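Cyclin-dependent kinase inhibitor 3 (Homo sapiens, PDB 1FPZ) removes phosphate from phosphotyrosine, phosphoserine and phosphothreonine in proteins and dephosphorylates the cell-cycle kinase CDK2 in a cyclin-dependent manner. Local coordinates at residues A[158-163]-A[191-196]; A[146-151]-A[177-182]; A[39-44]-A[128-133]. The protein carries 1 engineered substitution. All blocks are in the same frame, centred on the assembly; numbering follows the deposited sequence.

Of the three contacts, interaction 3 is the first to open and to close. There 39-44, which leads into strand 42-46, meets 128-133, the end of helix 116-131, more than eighty residues further along the chain. Strand 136-139 and the active-site loop come next, before the other two contacts open. Interaction 2 begins at 146-151, the first turns of helix 146-158, and closes at 177-182. Interaction 1 begins at 158-163, between those two, and closes at 191-196. These two loops therefore cross, and neither nests in the other. Interaction 3 joins the sheet to a helix. Interactions 1 and 2 tie the two ends of helix 146-158 to the C-terminal helical part of the fold.

Interaction 1: residues A[158-163]-A[191-196]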
loop_
_atom_site.group_PDB
_atom_site.type_symbol
_atom_site.label_atom_id
_atom_site.label_comp_id
_atom_site.label_asym_id
_atom_site.label_seq_id
_atom_site.Cartn_x
_atom_site.Cartn_y
_atom_site.Cartn_z
ATOM N N LEU A 158 -2.952 -14.002 3.728
ATOM C CA LEU A 158 -4.038 -14.802 3.158
ATOM C C LEU A 158 -3.640 -16.212 2.707
ATOM O O LEU A 158 -4.489 -16.976 2.275
ATOM C CB LEU A 158 -4.699 -14.061 1.990
ATOM C CG LEU A 158 -5.465 -12.775 2.301
ATOM C CD1 LEU A 158 -5.706 -12.000 1.026
ATOM C CD2 LEU A 158 -6.788 -13.103 2.981
ATOM N N SER A 159 -2.358 -16.553 2.782
ATOM C CA SER A 159 -1.921 -17.900 2.396
ATOM C C SER A 159 -0.942 -18.486 3.404
ATOM O O SER A 159 -0.041 -17.809 3.886
ATOM C CB SER A 159 -1.256 -17.909 1.022
ATOM O OG SER A 159 -0.804 -19.217 0.725
ATOM N N ASP A 160 -1.102 -19.758 3.710
ATOM C CA ASP A 160 -0.216 -20.368 4.668
ATOM C C ASP A 160 0.810 -21.233 3.957
ATOM O O ASP A 160 1.668 -21.848 4.589
ATOM C CB ASP A 160 -1.056 -21.155 5.670
ATOM C CG ASP A 160 -2.034 -20.252 6.427
ATOM O OD1 ASP A 160 -3.118 -20.739 6.835
ATOM O OD2 ASP A 160 -1.707 -19.049 6.609
ATOM N N THR A 161 0.751 -21.225 2.630
ATOM C CA THR A 161 1.660 -22.027 1.824
ATOM C C THR A 161 2.756 -21.219 1.125
ATOM O O THR A 161 3.816 -21.757 0.789
ATOM C CB THR A 161 0.869 -22.812 0.755
ATOM O OG1 THR A 161 0.498 -21.930 -0.308
ATOM C CG2 THR A 161 -0.408 -23.394 1.357
ATOM N N ILE A 162 2.505 -19.933 0.905
ATOM C CA ILE A 162 3.478 -19.094 0.219
ATOM C C ILE A 162 4.614 -18.674 1.149
ATOM O O ILE A 162 4.392 -18.337 2.317
ATOM C CB ILE A 162 2.800 -17.836 -0.378
ATOM C CG1 ILE A 162 3.759 -17.130 -1.332
ATOM C CG2 ILE A 162 2.382 -16.889 0.732
ATOM C CD1 ILE A 162 3.104 -16.007 -2.124
ATOM N N SER A 163 5.830 -18.697 0.617
ATOM C CA SER A 163 7.020 -18.336 1.374
ATOM C C SER A 163 7.281 -16.840 1.313
ATOM O O SER A 163 6.824 -16.156 0.399
ATOM C CB SER A 163 8.232 -19.059 0.800
ATOM O OG SER A 163 8.499 -18.591 -0.509
ATOM N N GLU A 191 9.654 -13.920 9.206
ATOM C CA GLU A 191 9.255 -13.908 10.627
ATOM C C GLU A 191 7.974 -13.125 10.894
ATOM O O GLU A 191 7.507 -13.093 12.030
ATOM C CB GLU A 191 10.362 -13.356 11.560
ATOM C CG GLU A 191 10.236 -11.858 11.931
ATOM C CD GLU A 191 10.948 -11.485 13.241
ATOM O OE1 GLU A 191 10.959 -10.284 13.598
ATOM O OE2 GLU A 191 11.486 -12.382 13.922
ATOM N N PHE A 192 7.413 -12.485 9.867
ATOM C CA PHE A 192 6.171 -11.741 10.051
ATOM C C PHE A 192 5.095 -12.701 10.550
ATOM O O PHE A 192 4.209 -12.316 11.312
ATOM C CB PHE A 192 5.726 -11.067 8.736
ATOM C CG PHE A 192 4.232 -10.855 8.634
ATOM C CD1 PHE A 192 3.396 -11.895 8.236
ATOM C CD2 PHE A 192 3.660 -9.637 8.979
ATOM C CE1 PHE A 192 2.023 -11.731 8.187
ATOM C CE2 PHE A 192 2.279 -9.465 8.932
ATOM C CZ PHE A 192 1.462 -10.516 8.536
ATOM N N ARG A 193 5.182 -13.952 10.103
ATOM C CA ARG A 193 4.238 -14.992 10.497
ATOM C C ARG A 193 4.410 -15.331 11.971
ATOM O O ARG A 193 3.438 -15.546 12.699
ATOM C CB ARG A 193 4.470 -16.256 9.665
ATOM C CG ARG A 193 3.829 -16.266 8.301
ATOM C CD ARG A 193 2.618 -17.200 8.283
ATOM N NE ARG A 193 2.096 -17.401 6.933
ATOM C CZ ARG A 193 2.826 -17.824 5.905
ATOM N NH1 ARG A 193 4.115 -18.092 6.067
ATOM N NH2 ARG A 193 2.269 -17.974 4.713
ATOM N N ASP A 194 5.660 -15.386 12.410
ATOM C CA ASP A 194 5.927 -15.701 13.797
ATOM C C ASP A 194 5.518 -14.525 14.684
ATOM O O ASP A 194 4.849 -14.714 15.705
ATOM C CB ASP A 194 7.406 -16.060 13.972
ATOM C CG ASP A 194 7.777 -17.365 13.272
ATOM O OD1 ASP A 194 7.132 -18.397 13.541
ATOM O OD2 ASP A 194 8.714 -17.364 12.454
ATOM N N LYS A 195 5.881 -13.309 14.283
ATOM C CA LYS A 195 5.527 -12.142 15.076
ATOM C C LYS A 195 4.023 -12.026 15.152
ATOM O O LYS A 195 3.470 -11.748 16.209
ATOM C CB LYS A 195 6.127 -10.878 14.477
ATOM C CG LYS A 195 6.917 -10.063 15.485
ATOM C CD LYS A 195 8.307 -9.760 14.966
ATOM C CE LYS A 195 8.254 -8.901 13.718
ATOM N NZ LYS A 195 7.631 -7.575 13.991
ATOM N N LEU A 196 3.352 -12.261 14.035
ATOM C CA LEU A 196 1.905 -12.176 14.041
ATOM C C LEU A 196 1.334 -13.285 14.916
ATOM O O LEU A 196 0.333 -13.084 15.599
ATOM C CB LEU A 196 1.356 -12.273 12.613
ATOM C CG LEU A 196 -0.096 -11.836 12.379
ATOM C CD1 LEU A 196 -1.067 -12.843 12.957
ATOM C CD2 LEU A 196 -0.313 -10.469 13.003
#
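The NH2 nitrogen of Arg193 bonds to two backbone carbonyls of the loop after helix 146-158. Its bond to Ile162 O is 3.2 Å long with an N-H...O angle of 161°. It lies in the carbonyl plane and close to the guanidinium plane. The bond from Arg193 NH2 to Ser159 O is modelled at 2.5 Å, too short for its exact length to be trusted. Both oxygens sit at the guanidinium edge, while Asp160 O lies over one face. The arginine chain bends at chi2 (-106°) on its way from helix 192-197 to the loop. Asp160 OD2 stays 4.2 Å from Arg193 NE, beyond salt-bridge range, and the carboxylate and guanidinium planes are turned 71° apart. Within the loop, Ser159 OG accepts from Thr161 N at 3.2 Å, an ST turn. Packing is slight: Ile162 CG2 comes to 4.1 Å from Arg193 NH2, the side chain's end leads away, and Ile162 also packs on Leu156. With an alanine for Arg193, the carbonyls of Ser159 and Ile162 would probably lose this donor and the loop be less firmly held. The contact thus depends mainly on one cationic donor shared by main-chain oxygens, with Asp160 offering at most a longer-range attraction.

Interaction 2: residues A[146-151]-A[177-182]; sequences RSCLVA and SGAIQT. With SO4 (sulfate ion), chain G.
Cys148 and Ala179 meet beside the phosphate-binding loop of a protein tyrosine phosphatase fold. Arg146 is the arginine of the family's signature loop, which begins around position 140. Ser140, an engineered replacement, stands where the catalytic cysteine belongs. From Arg146 onward the chain is helical, and neighbouring side chains leave the helix in different directions. Cys148 points toward 177-182. Its SG is anti to its own carbonyl carbon (chi1 -55°) and comes to 3.3 Å from Ala179 O. The same sulfur lies 4.3 Å from Ala179 CB. Ile180 starts out alongside the helix, but its end bends in. Ile180 CD1 packs 4.2 Å from Cys148 CB and lies near the backbone of Leu149. Ile180 also touches Ile168 and Tyr186, so it fills a place between three helices.

Arg146 points away from 177-182, and its chain, bent at chi3 (-74°), lies along a bound sulfate ion. This ion, probably from the crystallisation liquor, has a position consistent with that of a substrate phosphate. The guanidinium presents its edge to the sulfate. NE donates to sulfate O1, but the modelled place of O1 is doubtful. Away from the sulfate, Arg146 NH1 forms a salt bridge with Glu83 and a hydrogen bond to Ile108 O, which hold the group's rotation. The N-terminal end of helix 146-158 also faces the anion and would probably add to its attraction. Gln181 approaches from the loop, its CG 3.1 Å from sulfate O2. The backbone itself also takes part: Arg146 N donates to sulfate O4 at 2.6 Å, with an N-H...O angle of 150°.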
loop_
_atom_site.group_PDB
_atom_site.type_symbol
_atom_site.label_atom_id
_atom_site.label_comp_id
_atom_site.label_asym_id
_atom_site.label_seq_id
_atom_site.Cartn_x
_atom_site.Cartn_y
_atom_site.Cartn_z
ATOM N N ARG A 146 7.535 0.307 1.354
ATOM C CA ARG A 146 6.545 0.283 2.396
ATOM C C ARG A 146 5.295 -0.354 1.795
ATOM O O ARG A 146 4.716 -1.245 2.398
ATOM C CB ARG A 146 6.293 1.709 2.911
ATOM C CG ARG A 146 7.427 2.225 3.834
ATOM C CD ARG A 146 7.166 3.629 4.401
ATOM N NE ARG A 146 7.350 4.664 3.392
ATOM C CZ ARG A 146 7.203 5.963 3.613
ATOM N NH1 ARG A 146 6.862 6.394 4.832
ATOM N NH2 ARG A 146 7.388 6.830 2.622
ATOM N N SER A 147 4.907 0.068 0.595
ATOM C CA SER A 147 3.717 -0.498 -0.040
ATOM C C SER A 147 3.874 -1.962 -0.401
ATOM O O SER A 147 2.940 -2.745 -0.219
ATOM C CB SER A 147 3.339 0.280 -1.297
ATOM O OG SER A 147 2.804 1.532 -0.958
ATOM N N CYS A 148 5.053 -2.340 -0.902
ATOM C CA CYS A 148 5.289 -3.732 -1.270
ATOM C C CYS A 148 5.381 -4.582 -0.032
ATOM O O CYS A 148 5.021 -5.764 -0.042
ATOM C CB CYS A 148 6.574 -3.861 -2.062
ATOM S SG CYS A 148 6.551 -2.789 -3.453
ATOM N N LEU A 149 5.856 -3.973 1.053
ATOM C CA LEU A 149 5.971 -4.680 2.324
ATOM C C LEU A 149 4.573 -5.109 2.783
ATOM O O LEU A 149 4.352 -6.270 3.140
ATOM C CB LEU A 149 6.613 -3.764 3.375
ATOM C CG LEU A 149 6.843 -4.258 4.796
ATOM C CD1 LEU A 149 8.126 -5.043 4.870
ATOM C CD2 LEU A 149 6.936 -3.066 5.717
ATOM N N VAL A 150 3.629 -4.171 2.754
ATOM C CA VAL A 150 2.258 -4.445 3.157
ATOM C C VAL A 150 1.619 -5.437 2.181
ATOM O O VAL A 150 0.974 -6.378 2.589
ATOM C CB VAL A 150 1.417 -3.141 3.212
ATOM C CG1 VAL A 150 -0.035 -3.460 3.456
ATOM C CG2 VAL A 150 1.939 -2.228 4.322
ATOM N N ALA A 151 1.817 -5.233 0.888
ATOM C CA ALA A 151 1.250 -6.128 -0.123
ATOM C C ALA A 151 1.780 -7.531 0.105
ATOM O O ALA A 151 1.019 -8.481 0.137
ATOM C CB ALA A 151 1.638 -5.652 -1.509
ATOM N N SER A 177 13.168 -4.730 -9.184
ATOM C CA SER A 177 14.075 -5.309 -8.199
ATOM C C SER A 177 14.106 -4.488 -6.909
ATOM O O SER A 177 14.527 -4.994 -5.869
ATOM C CB SER A 177 15.492 -5.461 -8.776
ATOM O OG SER A 177 16.023 -4.226 -9.230
ATOM N N GLY A 178 13.636 -3.240 -6.972
ATOM C CA GLY A 178 13.625 -2.384 -5.796
ATOM C C GLY A 178 12.356 -2.485 -4.971
ATOM O O GLY A 178 12.110 -1.636 -4.120
ATOM N N ALA A 179 11.559 -3.523 -5.219
ATOM C CA ALA A 179 10.295 -3.764 -4.511
ATOM C C ALA A 179 10.404 -3.521 -3.008
ATOM O O ALA A 179 9.670 -2.707 -2.431
ATOM C CB ALA A 179 9.828 -5.196 -4.765
ATOM N N ILE A 180 11.293 -4.269 -2.370
ATOM C CA ILE A 180 11.526 -4.101 -0.945
ATOM C C ILE A 180 12.769 -3.208 -0.867
ATOM O O ILE A 180 13.752 -3.436 -1.586
ATOM C CB ILE A 180 11.793 -5.441 -0.233
ATOM C CG1 ILE A 180 10.612 -6.397 -0.433
ATOM C CG2 ILE A 180 12.014 -5.192 1.253
ATOM C CD1 ILE A 180 9.357 -6.007 0.309
ATOM N N GLN A 181 12.707 -2.197 -0.000
ATOM C CA GLN A 181 13.777 -1.213 0.158
ATOM C C GLN A 181 14.962 -1.545 1.045
ATOM O O GLN A 181 16.086 -1.575 0.574
ATOM C CB GLN A 181 13.201 0.125 0.646
ATOM C CG GLN A 181 12.379 0.919 -0.366
ATOM C CD GLN A 181 13.165 1.322 -1.604
ATOM O OE1 GLN A 181 12.907 2.367 -2.201
ATOM N NE2 GLN A 181 14.115 0.489 -2.006
ATOM N N THR A 182 14.713 -1.761 2.331
ATOM C CA THR A 182 15.793 -2.035 3.279
ATOM C C THR A 182 15.811 -3.450 3.825
ATOM O O THR A 182 14.816 -4.170 3.753
ATOM C CB THR A 182 15.727 -1.089 4.500
ATOM O OG1 THR A 182 15.164 -1.793 5.619
ATOM C CG2 THR A 182 14.866 0.133 4.179
HETATM S S SO4 G . 8.721 3.411 0.201
HETATM O O1 SO4 G . 8.535 3.637 1.623
HETATM O O2 SO4 G . 10.114 2.961 0.029
HETATM O O3 SO4 G . 8.405 4.656 -0.546
HETATM O O4 SO4 G . 7.877 2.296 -0.256
#

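Interaction 3: residues A[39-44]-A[128-133]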
loop_
_atom_site.group_PDB
_atom_site.type_symbol
_atom_site.label_atom_id
_atom_site.label_comp_id
_atom_site.label_asym_id
_atom_site.label_seq_id
_atom_site.Cartn_x
_atom_site.Cartn_y
_atom_site.Cartn_z
ATOM N N CYS A 39 -7.544 -15.724 -4.768
ATOM C CA CYS A 39 -8.396 -14.545 -4.745
ATOM C C CYS A 39 -8.498 -13.981 -6.152
ATOM O O CYS A 39 -7.486 -13.731 -6.810
ATOM C CB CYS A 39 -7.827 -13.492 -3.803
ATOM S SG CYS A 39 -8.946 -12.147 -3.458
ATOM N N SER A 40 -9.738 -13.800 -6.591
ATOM C CA SER A 40 -10.104 -13.288 -7.908
ATOM C C SER A 40 -9.782 -11.813 -8.099
ATOM O O SER A 40 -9.651 -11.324 -9.233
ATOM C CB SER A 40 -11.614 -13.492 -8.076
ATOM O OG SER A 40 -12.312 -13.134 -6.878
ATOM N N GLN A 41 -9.677 -11.115 -6.968
ATOM C CA GLN A 41 -9.408 -9.674 -6.911
ATOM C C GLN A 41 -7.971 -9.253 -7.216
ATOM O O GLN A 41 -7.045 -10.066 -7.158
ATOM C CB GLN A 41 -9.779 -9.133 -5.513
ATOM C CG GLN A 41 -11.284 -9.015 -5.194
ATOM C CD GLN A 41 -11.891 -7.638 -5.539
ATOM O OE1 GLN A 41 -11.589 -6.611 -4.896
ATOM N NE2 GLN A 41 -12.750 -7.618 -6.557
ATOM N N PHE A 42 -7.819 -7.960 -7.521
ATOM C CA PHE A 42 -6.534 -7.333 -7.818
ATOM C C PHE A 42 -6.337 -6.202 -6.814
ATOM O O PHE A 42 -7.301 -5.550 -6.413
ATOM C CB PHE A 42 -6.526 -6.719 -9.228
ATOM C CG PHE A 42 -6.183 -7.689 -10.317
ATOM C CD1 PHE A 42 -7.098 -8.645 -10.727
ATOM C CD2 PHE A 42 -4.917 -7.684 -10.887
ATOM C CE1 PHE A 42 -6.750 -9.602 -11.704
ATOM C CE2 PHE A 42 -4.570 -8.618 -11.838
ATOM C CZ PHE A 42 -5.483 -9.581 -12.248
ATOM N N LEU A 43 -5.097 -5.956 -6.424
ATOM C CA LEU A 43 -4.810 -4.886 -5.489
ATOM C C LEU A 43 -3.968 -3.836 -6.195
ATOM O O LEU A 43 -2.947 -4.164 -6.805
ATOM C CB LEU A 43 -4.039 -5.438 -4.294
ATOM C CG LEU A 43 -3.602 -4.399 -3.254
ATOM C CD1 LEU A 43 -4.793 -3.640 -2.686
ATOM C CD2 LEU A 43 -2.881 -5.140 -2.159
ATOM N N GLY A 44 -4.377 -2.576 -6.116
ATOM C CA GLY A 44 -3.603 -1.520 -6.761
ATOM C C GLY A 44 -2.544 -0.841 -5.900
ATOM O O GLY A 44 -2.751 -0.633 -4.715
ATOM N N THR A 128 -11.093 -7.111 4.547
ATOM C CA THR A 128 -12.489 -6.717 4.514
ATOM C C THR A 128 -12.842 -6.015 3.213
ATOM O O THR A 128 -13.936 -6.209 2.685
ATOM C CB THR A 128 -12.823 -5.775 5.668
ATOM O OG1 THR A 128 -12.674 -6.480 6.908
ATOM C CG2 THR A 128 -14.237 -5.254 5.534
ATOM N N CYS A 129 -11.932 -5.176 2.717
ATOM C CA CYS A 129 -12.160 -4.461 1.470
ATOM C C CYS A 129 -12.340 -5.476 0.350
ATOM O O CYS A 129 -13.180 -5.297 -0.511
ATOM C CB CYS A 129 -10.969 -3.541 1.117
ATOM S SG CYS A 129 -11.102 -1.762 1.527
ATOM N N LEU A 130 -11.544 -6.537 0.367
ATOM C CA LEU A 130 -11.625 -7.547 -0.676
ATOM C C LEU A 130 -12.892 -8.390 -0.514
ATOM O O LEU A 130 -13.641 -8.566 -1.467
ATOM C CB LEU A 130 -10.361 -8.420 -0.666
ATOM C CG LEU A 130 -9.042 -7.626 -0.704
ATOM C CD1 LEU A 130 -7.861 -8.534 -0.428
ATOM C CD2 LEU A 130 -8.887 -6.941 -2.035
ATOM N N LYS A 131 -13.145 -8.890 0.687
ATOM C CA LYS A 131 -14.348 -9.681 0.896
ATOM C C LYS A 131 -15.608 -8.873 0.593
ATOM O O LYS A 131 -16.666 -9.451 0.415
ATOM C CB LYS A 131 -14.373 -10.256 2.319
ATOM C CG LYS A 131 -13.219 -11.253 2.567
ATOM C CD LYS A 131 -13.321 -12.496 1.668
ATOM C CE LYS A 131 -11.960 -13.166 1.397
ATOM N NZ LYS A 131 -11.140 -12.478 0.348
ATOM N N ASN A 132 -15.489 -7.545 0.518
ATOM C CA ASN A 132 -16.627 -6.672 0.190
ATOM C C ASN A 132 -16.593 -6.292 -1.289
ATOM O O ASN A 132 -17.477 -5.596 -1.784
ATOM C CB ASN A 132 -16.597 -5.380 1.020
ATOM C CG ASN A 132 -16.792 -5.626 2.506
ATOM O OD1 ASN A 132 -17.335 -6.658 2.915
ATOM N ND2 ASN A 132 -16.368 -4.664 3.325
ATOM N N TYR A 133 -15.546 -6.740 -1.978
ATOM C CA TYR A 133 -15.363 -6.472 -3.405
ATOM C C TYR A 133 -15.101 -4.993 -3.687
ATOM O O TYR A 133 -15.483 -4.461 -4.729
ATOM C CB TYR A 133 -16.589 -6.975 -4.191
ATOM C CG TYR A 133 -16.810 -8.476 -4.058
ATOM C CD1 TYR A 133 -16.919 -9.069 -2.800
ATOM C CD2 TYR A 133 -16.881 -9.305 -5.182
ATOM C CE1 TYR A 133 -17.088 -10.429 -2.658
ATOM C CE2 TYR A 133 -17.053 -10.684 -5.043
ATOM C CZ TYR A 133 -17.155 -11.232 -3.773
ATOM O OH TYR A 133 -17.340 -12.580 -3.595
#
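Tyr133 N donates to Leu130 O at 2.7 Å, and the helix end closed by this bond is what Gln41 meets across the contact. Tyr133 has positive phi (67°), and the chain leaves helix 116-131 there in a Schellman motif. No hydrogen bond joins the two segments. Gln41 is the main side chain on the other side. Its CB points toward the helix end, and the chain then bends sharply at chi2 (-92°). The bend brings the amide oxygen in between Leu130 and Tyr133. Gln41 OE1 lies 3.9 Å from Leu130 CD2 and 4.1 Å from Tyr133 C. These are van der Waals contacts of an oxygen with carbon.

Leu130 and Gln41 pass each other at a slant. Only the CD2 branch of the leucine comes this close to the glutamine. Leu130 also touches Leu34, which Cys39 touches as well, so both segments pack on the same residue. Cys39 points toward the helix. Its SG comes to 4.4 Å from Lys131 NZ, the nearest approach of that pair. The lysine starts out away from 39-44, and only its end curls back. The ring of Tyr133 has Lys131 O at its edge, in the ring plane. The tyrosine is exposed and lies at the margin of the contact.

Deeper in, the backbone of Gly44 bonds to strand 136-139, and the side chain of Leu43 packs on Thr136 and Ile138. Cys129 reaches Thr136 from the helix. Helix 116-131 connects the parallel strands 102-105 and 136-139, a beta-alpha-beta crossover. Its C-terminal turn lies against the approach to strand 42-46, as fits the alpha/beta fold of the protein tyrosine phosphatases, where helices pack on a central, largely parallel sheet.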